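Local coordinates for protein adenosine kinase, putative (Trypanosoma brucei, PDB 3OTX) that probably transfers a phosphate from ATP to adenosine, giving AMP and ADP in the purine salvage pathway, at residues 169-174 / 200-205. The protein carries 1 engineered substitution. Numbering follows the deposited sequence. Where two conformers were deposited one is given.
Sequences SGFTLT and APFIMQ. With AP5 (bis(adenosine)-5'-pentaphosphate), chain C.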
loop_
_atom_site.group_PDB
_atom_site.type_symbol
_atom_site.label_atom_id
_atom_site.label_comp_id
_atom_site.label_asym_id
_atom_site.label_seq_id
_atom_site.Cartn_x
_atom_site.Cartn_y
_atom_site.Cartn_z
ATOM N N SER A 169 3.400 -1.633 -3.692
ATOM C CA SER A 169 3.554 -0.461 -2.841
ATOM C C SER A 169 4.865 0.239 -3.183
ATOM O O SER A 169 5.842 -0.401 -3.601
ATOM C CB SER A 169 3.569 -0.878 -1.378
ATOM O OG SER A 169 4.784 -1.535 -1.078
ATOM N N GLY A 170 4.892 1.555 -2.975
ATOM C CA GLY A 170 6.139 2.288 -3.085
ATOM C C GLY A 170 7.177 1.718 -2.131
ATOM O O GLY A 170 8.363 1.757 -2.404
ATOM N N PHE A 171 6.725 1.175 -1.014
ATOM C CA PHE A 171 7.654 0.532 -0.061
ATOM C C PHE A 171 8.502 -0.599 -0.624
ATOM O O PHE A 171 9.606 -0.840 -0.110
ATOM C CB PHE A 171 6.861 0.001 1.120
ATOM C CG PHE A 171 6.231 1.067 1.991
ATOM C CD1 PHE A 171 4.852 0.987 2.281
ATOM C CD2 PHE A 171 6.994 2.063 2.561
ATOM C CE1 PHE A 171 4.268 1.943 3.180
ATOM C CE2 PHE A 171 6.429 3.044 3.465
ATOM C CZ PHE A 171 5.071 2.963 3.759
ATOM N N THR A 172 8.050 -1.224 -1.713
ATOM C CA THR A 172 8.880 -2.237 -2.382
ATOM C C THR A 172 10.174 -1.668 -2.973
ATOM O O THR A 172 11.108 -2.409 -3.185
ATOM C CB THR A 172 8.126 -2.989 -3.503
ATOM O OG1 THR A 172 7.744 -2.068 -4.521
ATOM C CG2 THR A 172 6.882 -3.672 -2.935
ATOM N N LEU A 173 10.249 -0.357 -3.170
ATOM C CA LEU A 173 11.412 0.227 -3.844
ATOM C C LEU A 173 12.651 0.209 -2.950
ATOM O O LEU A 173 13.771 0.419 -3.424
ATOM C CB LEU A 173 11.077 1.659 -4.276
ATOM C CG LEU A 173 9.968 1.665 -5.336
ATOM C CD1 LEU A 173 9.430 3.080 -5.566
ATOM C CD2 LEU A 173 10.454 1.072 -6.680
ATOM N N THR A 174 12.441 -0.038 -1.656
ATOM C CA THR A 174 13.601 -0.106 -0.740
ATOM C C THR A 174 14.274 -1.484 -0.682
ATOM O O THR A 174 15.340 -1.626 -0.057
ATOM C CB THR A 174 13.269 0.333 0.701
ATOM O OG1 THR A 174 12.683 -0.772 1.425
ATOM C CG2 THR A 174 12.356 1.525 0.722
ATOM N N ALA A 200 5.140 6.825 1.023
ATOM C CA ALA A 200 5.666 7.714 2.058
ATOM C C ALA A 200 6.541 8.772 1.463
ATOM O O ALA A 200 7.263 8.511 0.499
ATOM C CB ALA A 200 6.472 6.892 3.111
ATOM N N PRO A 201 6.536 9.970 2.060
ATOM C CA PRO A 201 7.461 10.957 1.558
ATOM C C PRO A 201 8.892 10.459 1.471
ATOM O O PRO A 201 9.590 10.865 0.550
ATOM C CB PRO A 201 7.329 12.114 2.563
ATOM C CG PRO A 201 5.883 12.021 2.988
ATOM C CD PRO A 201 5.592 10.525 3.058
ATOM N N PHE A 202 9.339 9.554 2.345
ATOM C CA PHE A 202 10.743 9.095 2.278
ATOM C C PHE A 202 11.127 8.324 1.019
ATOM O O PHE A 202 12.305 8.229 0.669
ATOM C CB PHE A 202 11.198 8.351 3.544
ATOM C CG PHE A 202 10.739 6.917 3.645
ATOM C CD1 PHE A 202 11.367 5.898 2.936
ATOM C CD2 PHE A 202 9.710 6.586 4.517
ATOM C CE1 PHE A 202 10.940 4.565 3.068
ATOM C CE2 PHE A 202 9.300 5.255 4.659
ATOM C CZ PHE A 202 9.905 4.253 3.938
ATOM N N ILE A 203 10.114 7.788 0.353
ATOM C CA ILE A 203 10.341 7.116 -0.912
ATOM C C ILE A 203 10.845 8.157 -1.929
ATOM O O ILE A 203 11.840 7.911 -2.621
ATOM C CB ILE A 203 9.046 6.422 -1.416
ATOM C CG1 ILE A 203 8.637 5.245 -0.484
ATOM C CG2 ILE A 203 9.209 5.964 -2.865
ATOM C CD1 ILE A 203 9.707 4.087 -0.400
ATOM N N MET A 204 10.154 9.296 -2.027
ATOM C CA MET A 204 10.566 10.368 -2.932
ATOM C C MET A 204 11.878 11.037 -2.506
ATOM O O MET A 204 12.661 11.470 -3.351
ATOM C CB MET A 204 9.466 11.431 -3.020
ATOM C CG MET A 204 8.300 11.139 -3.999
ATOM S SD MET A 204 7.233 9.750 -3.634
ATOM C CE MET A 204 6.319 10.428 -2.211
ATOM N N GLN A 205 12.123 11.114 -1.199
ATOM C CA GLN A 205 13.333 11.755 -0.684
ATOM C C GLN A 205 14.594 10.914 -0.880
ATOM O O GLN A 205 15.619 11.449 -1.314
ATOM C CB GLN A 205 13.160 12.128 0.789
ATOM C CG GLN A 205 12.055 13.157 1.022
ATOM C CD GLN A 205 11.501 13.158 2.461
ATOM O OE1 GLN A 205 11.705 12.215 3.240
ATOM N NE2 GLN A 205 10.791 14.227 2.810
HETATM P PA AP5 C . -6.305 9.793 3.292
HETATM O O1A AP5 C . -6.199 10.461 4.659
HETATM O O2A AP5 C . -6.041 10.724 2.125
HETATM O O3A AP5 C . -5.304 8.545 3.112
HETATM P PB AP5 C . -3.793 8.428 3.666
HETATM O O1B AP5 C . -3.195 9.759 4.000
HETATM O O2B AP5 C . -3.057 7.563 2.702
HETATM O O3B AP5 C . -4.098 7.628 5.009
HETATM P PG AP5 C . -3.281 7.407 6.358
HETATM O O1G AP5 C . -4.288 7.110 7.426
HETATM O O2G AP5 C . -2.455 8.594 6.802
HETATM O O3G AP5 C . -2.506 6.115 5.989
HETATM P PD AP5 C . -1.443 5.248 6.845
HETATM O O1D AP5 C . -1.170 5.801 8.232
HETATM O O2D AP5 C . -0.282 5.029 5.916
HETATM O O3D AP5 C . -2.286 3.895 7.075
HETATM P PE AP5 C . -2.366 2.643 6.061
HETATM O O1E AP5 C . -2.440 3.144 4.646
HETATM O O2E AP5 C . -3.460 1.690 6.537
HETATM O O5F AP5 C . -7.737 9.074 3.221
HETATM C C5F AP5 C . -8.069 8.213 2.131
HETATM C C4F AP5 C . -9.572 8.143 2.006
HETATM O O4F AP5 C . -10.149 7.751 3.260
HETATM C C3F AP5 C . -10.251 9.478 1.715
HETATM O O3F AP5 C . -10.286 9.701 0.327
HETATM C C2F AP5 C . -11.598 9.330 2.363
HETATM O O2F AP5 C . -12.456 8.603 1.519
HETATM C C1F AP5 C . -11.290 8.449 3.578
HETATM N N9A AP5 C . -11.004 9.225 4.819
HETATM C C8A AP5 C . -9.763 9.375 5.444
HETATM N N7A AP5 C . -9.951 10.138 6.556
HETATM C C5A AP5 C . -11.265 10.452 6.652
HETATM C C6A AP5 C . -12.011 11.149 7.577
HETATM N N6A AP5 C . -11.479 11.606 8.713
HETATM N N1A AP5 C . -13.365 11.272 7.379
HETATM C C2A AP5 C . -14.005 10.696 6.293
HETATM N N3A AP5 C . -13.248 9.990 5.382
HETATM C C4A AP5 C . -11.921 9.851 5.566
HETATM O O5J AP5 C . -0.919 1.926 6.234
HETATM C C5J AP5 C . -0.541 1.400 7.495
HETATM C C4J AP5 C . 0.324 0.194 7.169
HETATM O O4J AP5 C . 1.598 0.609 6.652
HETATM C C3J AP5 C . 0.703 -0.642 8.395
HETATM O O3J AP5 C . -0.091 -1.828 8.373
HETATM C C2J AP5 C . 2.208 -0.911 8.236
HETATM O O2J AP5 C . 2.568 -2.274 8.433
HETATM C C1J AP5 C . 2.452 -0.495 6.806
HETATM N N9B AP5 C . 3.849 -0.127 6.530
HETATM C C8B AP5 C . 4.548 0.859 7.172
HETATM N N7B AP5 C . 5.805 0.849 6.658
HETATM C C5B AP5 C . 5.891 -0.128 5.702
HETATM C C6B AP5 C . 6.929 -0.557 4.865
HETATM N N6B AP5 C . 8.182 -0.077 4.922
HETATM N N1B AP5 C . 6.639 -1.611 4.043
HETATM C C2B AP5 C . 5.394 -2.182 3.918
HETATM N N3B AP5 C . 4.385 -1.790 4.774
HETATM C C4B AP5 C . 4.642 -0.748 5.621
#
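Phe171 reaches from the 3-10 turn 170-174 to Phe202 and Ala200 at the start of helix 201-206, with one face of its ring against an adenine of AP5. Every atom from CB to the ring tip has a neighbour. Phe171 CB lies 3.3 Å from AP5 N1B, and CG sits next to AP5 C6B and N1B. On the two flanks, CD1 meets AP5 C2B, while CD2 comes close to the exocyclic amine N6B. Further out, CE1 approaches C5B and CZ approaches N7B, also of the base. Phe171 CE2, still close to the base, has its nearest neighbours in the protein, with Phe202 CZ at 3.7 Å and Ala200 CB at 3.9 Å. AP5 C6B stands 3.3 Å above the plane of the Phe171 ring, offset toward the rim, and Phe202 arrives at the edge. The two phenyl planes are turned 38° to each other, an oblique pairing with centroids 6.0 Å apart. Both segments follow neighbouring parallel strands, 165-169 and 193-197, of the central sheet of this ribokinase-like (PfkB) fold, where loops at the strand ends line the nucleoside pocket; Phe171 belongs to the adenosine site. Ile203 meets Gly170, Leu173 and Thr174. Its CG1 is anti to its carbonyl carbon (chi1 -67°), and rotation about CB-CG1 (chi2 -62°) brings Ile203 CD1 to within 3.4 Å of Gly170 O and 3.9 Å of Thr174 CG2. The other branch, CG2, packs on Leu173 CD1, whose side chain also touches Leu211 of helix 208-214. Thr174 CG2 additionally lies at the edge of the Phe202 ring, near CE1. No hydrogen bond joins the two segments directly; Phe171 N donates one to Ser199 OG, and within the turn Ser169 O accepts from both Thr172 OG1, at 2.7 Å, and Thr172 N.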